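Local coordinates for protein rifamycin polyketide synthase (Amycolatopsis mediterranei, PDB 4LN9) that probably dehydrates a beta-hydroxyacyl polyketide intermediate, as the dehydratase domain of the terminal module of the rifamycin polyketide synthase, at residues P107-R112 against S137-A142; F165-W170 against E295-S300; G182-L187 against A242-M247. All blocks are in the same frame, centred on the assembly; numbering follows the deposited sequence.

The three contacts are spread over the double hotdog fold. Contact 1 belongs to the first hotdog. Contacts 2 and 3 belong to the second. Contacts 1 and 2 lie on opposite sides of the centre of the chain, with their centres 39 Å apart. Contact 3 has its centre 27 Å from that of contact 1 and 21 Å from that of contact 2. The nearest atoms of contacts 2 and 3 are about 5 Å apart, yet they do not touch. Contact 3 is the one that bears on the probable active site: His244 ends a DAALH sequence that fits the DxxxQ/H motif of polyketide synthase dehydratases. Contacts 1 and 2 pack loops against strand ends.

Contact 1. Residues P107-R112 against S137-A142; sequences PLVVPR and SLREDA
Val109 lies against the outer end of Arg139, its CG1 methyl 3.3 Å from Arg139 NH2. The contact belongs to the first hotdog of the double hotdog fold. There the loop 107-112, between strands 98-104 and 116-122, passes the end of strand 131-139. Arg139 is bent at chi2 (-95°) and again at chi3, which turns its guanidinium back to the loop. The group meets Val109 CG1 obliquely. Pro111 sits over one of its faces, with Pro111 CB 4.4 Å from Arg139 NH1. These are packing contacts. Arg139 NE stays 3.8 Å from Val109 O, and no hydrogen bond joins the two segments. Val116 of the neighbouring strand also touches Arg139, Pro111 and Ser137, so the three share one apolar partner.

One residue earlier in the loop, Leu108 holds CG anti to its backbone N (chi1 172°), and its CD1 reaches the buried Ser137, 3.8 Å from Ser137 CB. The Ser137 hydroxyl has its polar partner elsewhere: OG is hydrogen-bonded to His148 NE2 on strand 146-154. Leu108 touches His148 as well. Beyond Arg139 the strand gives way to a type I turn. Glu140, at its second position, forms a salt bridge with Arg58. The turn is closed by Ala142 N, which donates to Arg139 O at 2.7 Å.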
loop_
_atom_site.group_PDB
_atom_site.type_symbol
_atom_site.label_atom_id
_atom_site.label_comp_id
_atom_site.label_asym_id
_atom_site.label_seq_id
_atom_site.Cartn_x
_atom_site.Cartn_y
_atom_site.Cartn_z
ATOM N N PRO A 107 -4.873 -6.315 -21.714
ATOM C CA PRO A 107 -5.794 -7.203 -21.005
ATOM C C PRO A 107 -5.242 -7.674 -19.659
ATOM O O PRO A 107 -4.072 -8.044 -19.563
ATOM C CB PRO A 107 -5.937 -8.387 -21.962
ATOM C CG PRO A 107 -5.698 -7.801 -23.311
ATOM C CD PRO A 107 -4.643 -6.751 -23.104
ATOM N N LEU A 108 -6.075 -7.615 -18.624
ATOM C CA LEU A 108 -5.734 -8.188 -17.324
ATOM C C LEU A 108 -6.086 -9.673 -17.288
ATOM O O LEU A 108 -7.210 -10.047 -16.948
ATOM C CB LEU A 108 -6.457 -7.426 -16.203
ATOM C CG LEU A 108 -6.417 -7.951 -14.761
ATOM C CD1 LEU A 108 -5.104 -8.670 -14.458
ATOM C CD2 LEU A 108 -6.651 -6.815 -13.773
ATOM N N VAL A 109 -5.170 -10.498 -17.785
ATOM C CA VAL A 109 -5.398 -11.935 -17.879
ATOM C C VAL A 109 -5.430 -12.568 -16.494
ATOM O O VAL A 109 -4.554 -12.315 -15.668
ATOM C CB VAL A 109 -4.298 -12.622 -18.709
ATOM C CG1 VAL A 109 -4.450 -14.134 -18.642
ATOM C CG2 VAL A 109 -4.339 -12.137 -20.150
ATOM N N VAL A 110 -6.474 -13.345 -16.222
ATOM C CA VAL A 110 -6.493 -14.184 -15.028
ATOM C C VAL A 110 -6.022 -15.587 -15.386
ATOM O O VAL A 110 -6.517 -16.183 -16.343
ATOM C CB VAL A 110 -7.904 -14.266 -14.411
ATOM C CG1 VAL A 110 -7.858 -14.994 -13.075
ATOM C CG2 VAL A 110 -8.492 -12.873 -14.243
ATOM N N PRO A 111 -4.977 -16.066 -14.697
ATOM C CA PRO A 111 -4.363 -17.362 -14.989
ATOM C C PRO A 111 -5.262 -18.531 -14.587
ATOM O O PRO A 111 -5.870 -18.501 -13.517
ATOM C CB PRO A 111 -3.093 -17.349 -14.132
ATOM C CG PRO A 111 -3.398 -16.409 -13.015
ATOM C CD PRO A 111 -4.294 -15.357 -13.601
ATOM N N ARG A 112 -5.340 -19.553 -15.436
ATOM C CA ARG A 112 -6.235 -20.683 -15.186
ATOM C C ARG A 112 -5.845 -21.478 -13.939
ATOM O O ARG A 112 -6.705 -22.073 -13.290
ATOM C CB ARG A 112 -6.326 -21.603 -16.409
ATOM C CG ARG A 112 -7.488 -22.592 -16.376
ATOM C CD ARG A 112 -8.844 -21.894 -16.378
ATOM N NE ARG A 112 -9.262 -21.488 -17.721
ATOM C CZ ARG A 112 -10.514 -21.192 -18.060
ATOM N NH1 ARG A 112 -11.493 -21.316 -17.175
ATOM N NH2 ARG A 112 -10.789 -20.782 -19.293
ATOM N N SER A 137 -0.887 -5.104 -12.720
ATOM C CA SER A 137 -0.885 -6.484 -12.258
ATOM C C SER A 137 0.511 -7.101 -12.252
ATOM O O SER A 137 1.374 -6.734 -13.052
ATOM C CB SER A 137 -1.838 -7.337 -13.097
ATOM O OG SER A 137 -1.306 -7.578 -14.387
ATOM N N LEU A 138 0.700 -8.069 -11.361
ATOM C CA LEU A 138 1.941 -8.828 -11.261
ATOM C C LEU A 138 1.615 -10.312 -11.137
ATOM O O LEU A 138 1.108 -10.761 -10.108
ATOM C CB LEU A 138 2.736 -8.380 -10.030
ATOM C CG LEU A 138 4.093 -9.056 -9.815
ATOM C CD1 LEU A 138 5.046 -8.711 -10.950
ATOM C CD2 LEU A 138 4.688 -8.659 -8.471
ATOM N N ARG A 139 1.823 -11.051 -12.224
ATOM C CA ARG A 139 1.657 -12.500 -12.220
ATOM C C ARG A 139 2.671 -13.169 -11.293
ATOM O O ARG A 139 3.805 -12.709 -11.169
ATOM C CB ARG A 139 1.806 -13.052 -13.640
ATOM C CG ARG A 139 0.749 -12.553 -14.615
ATOM C CD ARG A 139 -0.410 -13.531 -14.722
ATOM N NE ARG A 139 -0.966 -13.572 -16.072
ATOM C CZ ARG A 139 -0.719 -14.536 -16.953
ATOM N NH1 ARG A 139 0.037 -15.572 -16.613
ATOM N NH2 ARG A 139 -1.232 -14.469 -18.174
ATOM N N GLU A 140 2.261 -14.262 -10.656
ATOM C CA GLU A 140 3.119 -14.982 -9.714
ATOM C C GLU A 140 4.502 -15.263 -10.296
ATOM O O GLU A 140 5.502 -15.258 -9.577
ATOM C CB GLU A 140 2.459 -16.296 -9.289
ATOM C CG GLU A 140 1.409 -16.143 -8.202
ATOM C CD GLU A 140 0.846 -17.475 -7.751
ATOM O OE1 GLU A 140 1.358 -18.522 -8.201
ATOM O OE2 GLU A 140 -0.114 -17.476 -6.952
ATOM N N ASP A 141 4.530 -15.629 -11.572
ATOM C CA ASP A 141 5.774 -15.962 -12.258
ATOM C C ASP A 141 6.604 -14.708 -12.537
ATOM O O ASP A 141 7.835 -14.751 -12.526
ATOM C CB ASP A 141 5.469 -16.692 -13.566
ATOM C CG ASP A 141 4.235 -16.149 -14.263
ATOM O OD1 ASP A 141 4.382 -15.245 -15.113
ATOM O OD2 ASP A 141 3.117 -16.604 -13.941
ATOM N N ALA A 142 5.920 -13.568 -12.652
ATOM C CA ALA A 142 6.517 -12.369 -13.257
ATOM C C ALA A 142 7.589 -11.716 -12.380
ATOM O O ALA A 142 7.685 -11.994 -11.184
ATOM C CB ALA A 142 5.434 -11.359 -13.614
#

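Contact 2. Residues F165-W170 against E295-S300; sequences FDFAAW and EAVDES
Glu295 sets CG opposite its own backbone N (chi1 -173°) and runs on extended, which carries its carboxylate to the backbone at the start of segment 165-170. Phe167 has its CG beside the backbone N and anti to the carbonyl carbon (chi1 -78°), which lays the ring against Val297. Glu295 OE1 accepts a nearly straight hydrogen bond from Phe165 N at 3.0 Å. The donor comes on the syn side, 21° out of the carboxylate plane. Glu295 OE2 takes the N-H of Ala164, so two consecutive amides hold the carboxylate.

Val297 CG2 makes a CH-pi contact over one face of the Phe167 ring, 3.9 Å from its centroid. Phe165 CD2 sits over the centre of the opposite face, 3.7 Å above the plane, so the ring is sandwiched. Val297 CG1 adds a contact to Phe167 CD2 at 3.6 Å. At the far end of the ring, Phe167 CZ approaches Glu295 O at 3.5 Å. Arg281 of strand 279-285 binds Phe167 O and forms a salt bridge with Glu299. The contact joins the connection between the two hotdogs to the end of strand 291-297, in the second hotdog of the double hotdog fold.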
loop_
_atom_site.group_PDB
_atom_site.type_symbol
_atom_site.label_atom_id
_atom_site.label_comp_id
_atom_site.label_asym_id
_atom_site.label_seq_id
_atom_site.Cartn_x
_atom_site.Cartn_y
_atom_site.Cartn_z
ATOM N N PHE A 165 -33.499 10.461 -20.435
ATOM C CA PHE A 165 -34.418 9.710 -21.282
ATOM C C PHE A 165 -35.650 9.266 -20.495
ATOM O O PHE A 165 -35.577 9.038 -19.288
ATOM C CB PHE A 165 -33.701 8.492 -21.872
ATOM C CG PHE A 165 -34.551 7.676 -22.804
ATOM C CD1 PHE A 165 -34.744 8.075 -24.118
ATOM C CD2 PHE A 165 -35.206 6.541 -22.351
ATOM C CE1 PHE A 165 -35.549 7.343 -24.970
ATOM C CE2 PHE A 165 -36.011 5.802 -23.200
ATOM C CZ PHE A 165 -36.181 6.202 -24.512
ATOM N N ASP A 166 -36.791 9.193 -21.173
ATOM C CA ASP A 166 -38.040 8.784 -20.540
ATOM C C ASP A 166 -38.136 7.264 -20.413
ATOM O O ASP A 166 -38.740 6.600 -21.256
ATOM C CB ASP A 166 -39.233 9.316 -21.333
ATOM C CG ASP A 166 -40.548 9.123 -20.609
ATOM O OD1 ASP A 166 -40.527 8.664 -19.446
ATOM O OD2 ASP A 166 -41.601 9.453 -21.192
ATOM N N PHE A 167 -37.585 6.725 -19.331
ATOM C CA PHE A 167 -37.556 5.280 -19.131
ATOM C C PHE A 167 -38.904 4.764 -18.628
ATOM O O PHE A 167 -39.147 3.556 -18.601
ATOM C CB PHE A 167 -36.435 4.893 -18.159
ATOM C CG PHE A 167 -35.065 4.877 -18.785
ATOM C CD1 PHE A 167 -34.637 3.783 -19.521
ATOM C CD2 PHE A 167 -34.199 5.948 -18.622
ATOM C CE1 PHE A 167 -33.375 3.761 -20.088
ATOM C CE2 PHE A 167 -32.930 5.924 -19.173
ATOM C CZ PHE A 167 -32.525 4.838 -19.924
ATOM N N ALA A 168 -39.798 5.690 -18.281
ATOM C CA ALA A 168 -41.138 5.336 -17.811
ATOM C C ALA A 168 -42.043 4.806 -18.923
ATOM O O ALA A 168 -42.990 4.064 -18.660
ATOM C CB ALA A 168 -41.790 6.520 -17.112
ATOM N N ALA A 169 -41.815 5.271 -20.148
ATOM C CA ALA A 169 -42.575 4.782 -21.293
ATOM C C ALA A 169 -41.854 3.599 -21.928
ATOM O O ALA A 169 -40.929 3.787 -22.718
ATOM C CB ALA A 169 -42.760 5.896 -22.317
ATOM N N TRP A 170 -42.180 2.391 -21.485
ATOM C CA TRP A 170 -41.265 1.265 -21.648
ATOM C C TRP A 170 -41.997 -0.003 -21.995
ATOM O O TRP A 170 -42.986 -0.342 -21.346
ATOM C CB TRP A 170 -40.459 1.072 -20.371
ATOM C CG TRP A 170 -39.312 0.110 -20.527
ATOM C CD1 TRP A 170 -39.300 -1.250 -20.238
ATOM C CD2 TRP A 170 -37.964 0.406 -21.031
ATOM N NE1 TRP A 170 -38.079 -1.798 -20.534
ATOM C CE2 TRP A 170 -37.237 -0.861 -21.024
ATOM C CE3 TRP A 170 -37.332 1.540 -21.515
ATOM C CZ2 TRP A 170 -35.918 -0.952 -21.437
ATOM C CZ3 TRP A 170 -36.007 1.433 -21.945
ATOM C CH2 TRP A 170 -35.315 0.219 -21.894
ATOM N N GLU A 295 -27.062 5.340 -20.788
ATOM C CA GLU A 295 -27.789 5.745 -19.587
ATOM C C GLU A 295 -28.587 4.541 -19.104
ATOM O O GLU A 295 -29.169 3.815 -19.910
ATOM C CB GLU A 295 -28.740 6.910 -19.906
ATOM C CG GLU A 295 -29.425 7.534 -18.694
ATOM C CD GLU A 295 -30.128 8.849 -19.015
ATOM O OE1 GLU A 295 -30.950 8.874 -19.956
ATOM O OE2 GLU A 295 -29.894 9.845 -18.295
ATOM N N ALA A 296 -28.510 4.256 -17.809
ATOM C CA ALA A 296 -29.204 3.105 -17.250
ATOM C C ALA A 296 -29.888 3.470 -15.938
ATOM O O ALA A 296 -29.368 4.269 -15.158
ATOM C CB ALA A 296 -28.239 1.946 -17.049
ATOM N N VAL A 297 -31.127 3.008 -15.781
ATOM C CA VAL A 297 -31.887 3.219 -14.551
ATOM C C VAL A 297 -32.249 1.882 -13.908
ATOM O O VAL A 297 -32.206 0.840 -14.563
ATOM C CB VAL A 297 -33.183 4.024 -14.803
ATOM C CG1 VAL A 297 -32.862 5.413 -15.334
ATOM C CG2 VAL A 297 -34.108 3.279 -15.757
ATOM N N ASP A 298 -32.541 1.902 -12.608
ATOM C CA ASP A 298 -33.088 0.713 -11.957
ATOM C C ASP A 298 -34.599 0.655 -12.146
ATOM O O ASP A 298 -35.178 1.513 -12.812
ATOM C CB ASP A 298 -32.711 0.666 -10.471
ATOM C CG ASP A 298 -33.222 1.867 -9.694
ATOM O OD1 ASP A 298 -34.298 2.397 -10.045
ATOM O OD2 ASP A 298 -32.593 2.219 -8.673
ATOM N N GLU A 299 -35.230 -0.385 -11.617
ATOM C CA GLU A 299 -36.636 -0.628 -11.914
ATOM C C GLU A 299 -37.554 0.408 -11.269
ATOM O O GLU A 299 -38.656 0.662 -11.758
ATOM C CB GLU A 299 -37.035 -2.044 -11.505
ATOM C CG GLU A 299 -36.774 -3.073 -12.595
ATOM C CD GLU A 299 -37.475 -2.725 -13.894
ATOM O OE1 GLU A 299 -38.703 -2.496 -13.860
ATOM O OE2 GLU A 299 -36.784 -2.561 -14.923
ATOM N N SER A 300 -37.028 1.111 -10.272
ATOM C CA SER A 300 -37.750 2.217 -9.660
ATOM C C SER A 300 -37.560 3.506 -10.456
ATOM O O SER A 300 -38.247 4.498 -10.214
ATOM C CB SER A 300 -37.306 2.414 -8.208
ATOM O OG SER A 300 -36.119 3.183 -8.135
#

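Contact 3. Residues G182-L187 against A242-M247; sequences GAYDVL and ALHSTM
Tyr184 and His244 meet through the polar atoms at the edges of their rings, Tyr184 OH lying 2.6 Å from His244 NE2 in a short hydrogen bond. Either atom could be the donor. The rings stand almost perpendicular, their planes at 83°. NE2 nevertheless lies in the plane of the tyrosine ring, and OH lies in the plane of the imidazole. His244 places CG between its backbone N and carbonyl carbon (chi1 79°), which points the ring at the tyrosine. Its other nitrogen, ND1, is hydrogen-bonded to Asp240 OD2. Tyr184 OH is also bonded to Val201 N, so two partners fix the hydroxyl and two fix the imidazole. Asp240 and His244 fit the family's DxxxQ/H motif, and Tyr184 is probably a second-shell residue that orients the imidazole.

One turn on, the contact is apolar. Leu187 and Met247 cross at a slant, with Leu187 CD2 4.1 Å from Met247 CE. Leu187 CD2 is also 4.1 Å from Met247 O. Leu187 packs further on Val248 and Ala251. Tyr194 of strand 192-194 touches Tyr184, Leu187, His244 and Met247. Helix 183-190 thus flanks helix 236-251, which rests in turn on strands 214-220 and 279-285.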
loop_
_atom_site.group_PDB
_atom_site.type_symbol
_atom_site.label_atom_id
_atom_site.label_comp_id
_atom_site.label_asym_id
_atom_site.label_seq_id
_atom_site.Cartn_x
_atom_site.Cartn_y
_atom_site.Cartn_z
ATOM N N GLY A 182 -30.566 -17.710 -29.812
ATOM C CA GLY A 182 -29.313 -18.042 -30.441
ATOM C C GLY A 182 -28.191 -17.028 -30.377
ATOM O O GLY A 182 -27.060 -17.340 -30.675
ATOM N N ALA A 183 -28.497 -15.816 -29.959
ATOM C CA ALA A 183 -27.558 -14.697 -30.063
ATOM C C ALA A 183 -26.260 -14.910 -29.277
ATOM O O ALA A 183 -25.175 -14.614 -29.778
ATOM C CB ALA A 183 -28.231 -13.392 -29.651
ATOM N N TYR A 184 -26.375 -15.363 -28.031
ATOM C CA TYR A 184 -25.199 -15.566 -27.181
ATOM C C TYR A 184 -24.320 -16.716 -27.691
ATOM O O TYR A 184 -23.135 -16.791 -27.368
ATOM C CB TYR A 184 -25.608 -15.809 -25.719
ATOM C CG TYR A 184 -25.727 -14.552 -24.866
ATOM C CD1 TYR A 184 -26.841 -14.338 -24.060
ATOM C CD2 TYR A 184 -24.679 -13.639 -24.779
ATOM C CE1 TYR A 184 -26.950 -13.205 -23.271
ATOM C CE2 TYR A 184 -24.780 -12.503 -23.992
ATOM C CZ TYR A 184 -25.918 -12.288 -23.243
ATOM O OH TYR A 184 -26.026 -11.156 -22.466
ATOM N N ASP A 185 -24.898 -17.583 -28.521
ATOM C CA ASP A 185 -24.137 -18.638 -29.191
ATOM C C ASP A 185 -23.365 -18.084 -30.385
ATOM O O ASP A 185 -22.219 -18.462 -30.628
ATOM C CB ASP A 185 -25.064 -19.765 -29.653
ATOM C CG ASP A 185 -25.491 -20.674 -28.516
ATOM O OD1 ASP A 185 -24.844 -20.641 -27.448
ATOM O OD2 ASP A 185 -26.471 -21.429 -28.694
ATOM N N VAL A 186 -24.012 -17.203 -31.139
ATOM C CA VAL A 186 -23.393 -16.596 -32.309
ATOM C C VAL A 186 -22.228 -15.693 -31.905
ATOM O O VAL A 186 -21.225 -15.604 -32.615
ATOM C CB VAL A 186 -24.421 -15.788 -33.126
ATOM C CG1 VAL A 186 -23.760 -15.165 -34.346
ATOM C CG2 VAL A 186 -25.585 -16.678 -33.538
ATOM N N LEU A 187 -22.320 -15.124 -30.705
ATOM C CA LEU A 187 -21.232 -14.335 -30.132
ATOM C C LEU A 187 -20.056 -15.208 -29.694
ATOM O O LEU A 187 -18.897 -14.856 -29.914
ATOM C CB LEU A 187 -21.737 -13.496 -28.953
ATOM C CG LEU A 187 -22.614 -12.288 -29.293
ATOM C CD1 LEU A 187 -22.934 -11.480 -28.043
ATOM C CD2 LEU A 187 -21.943 -11.415 -30.342
ATOM N N ALA A 242 -24.984 -4.401 -20.088
ATOM C CA ALA A 242 -25.610 -3.147 -20.491
ATOM C C ALA A 242 -25.065 -2.699 -21.842
ATOM O O ALA A 242 -25.829 -2.407 -22.759
ATOM C CB ALA A 242 -25.377 -2.071 -19.440
ATOM N N LEU A 243 -23.754 -2.866 -22.022
ATOM C CA LEU A 243 -23.092 -2.416 -23.242
ATOM C C LEU A 243 -23.108 -3.473 -24.349
ATOM O O LEU A 243 -23.238 -3.141 -25.529
ATOM C CB LEU A 243 -21.657 -1.978 -22.942
ATOM C CG LEU A 243 -21.499 -0.703 -22.110
ATOM C CD1 LEU A 243 -20.099 -0.618 -21.523
ATOM C CD2 LEU A 243 -21.810 0.530 -22.945
ATOM N N HIS A 244 -22.975 -4.742 -23.975
ATOM C CA HIS A 244 -22.915 -5.807 -24.976
ATOM C C HIS A 244 -24.264 -6.231 -25.510
ATOM O O HIS A 244 -24.338 -6.859 -26.569
ATOM C CB HIS A 244 -22.061 -6.994 -24.512
ATOM C CG HIS A 244 -22.758 -7.927 -23.540
ATOM N ND1 HIS A 244 -22.125 -8.438 -22.465
ATOM C CD2 HIS A 244 -23.956 -8.632 -23.654
ATOM C CE1 HIS A 244 -22.927 -9.332 -21.853
ATOM N NE2 HIS A 244 -24.055 -9.436 -22.572
ATOM N N SER A 245 -25.314 -5.581 -24.999
ATOM C CA SER A 245 -26.635 -5.658 -25.618
ATOM C C SER A 245 -26.614 -5.218 -27.083
ATOM O O SER A 245 -27.344 -5.763 -27.911
ATOM C CB SER A 245 -27.650 -4.827 -24.828
ATOM O OG SER A 245 -27.423 -3.440 -25.010
ATOM N N THR A 246 -25.722 -4.286 -27.411
ATOM C CA THR A 246 -25.561 -3.830 -28.792
ATOM C C THR A 246 -25.047 -4.946 -29.698
ATOM O O THR A 246 -25.392 -5.009 -30.879
ATOM C CB THR A 246 -24.610 -2.620 -28.891
ATOM O OG1 THR A 246 -23.358 -2.935 -28.266
ATOM C CG2 THR A 246 -25.221 -1.402 -28.215
ATOM N N MET A 247 -24.188 -5.797 -29.145
ATOM C CA MET A 247 -23.632 -6.925 -29.885
ATOM C C MET A 247 -24.653 -8.050 -29.977
ATOM O O MET A 247 -24.871 -8.620 -31.046
ATOM C CB MET A 247 -22.366 -7.441 -29.198
ATOM C CG MET A 247 -21.131 -6.593 -29.444
ATOM S SD MET A 247 -19.873 -6.852 -28.179
ATOM C CE MET A 247 -19.869 -8.640 -28.065
#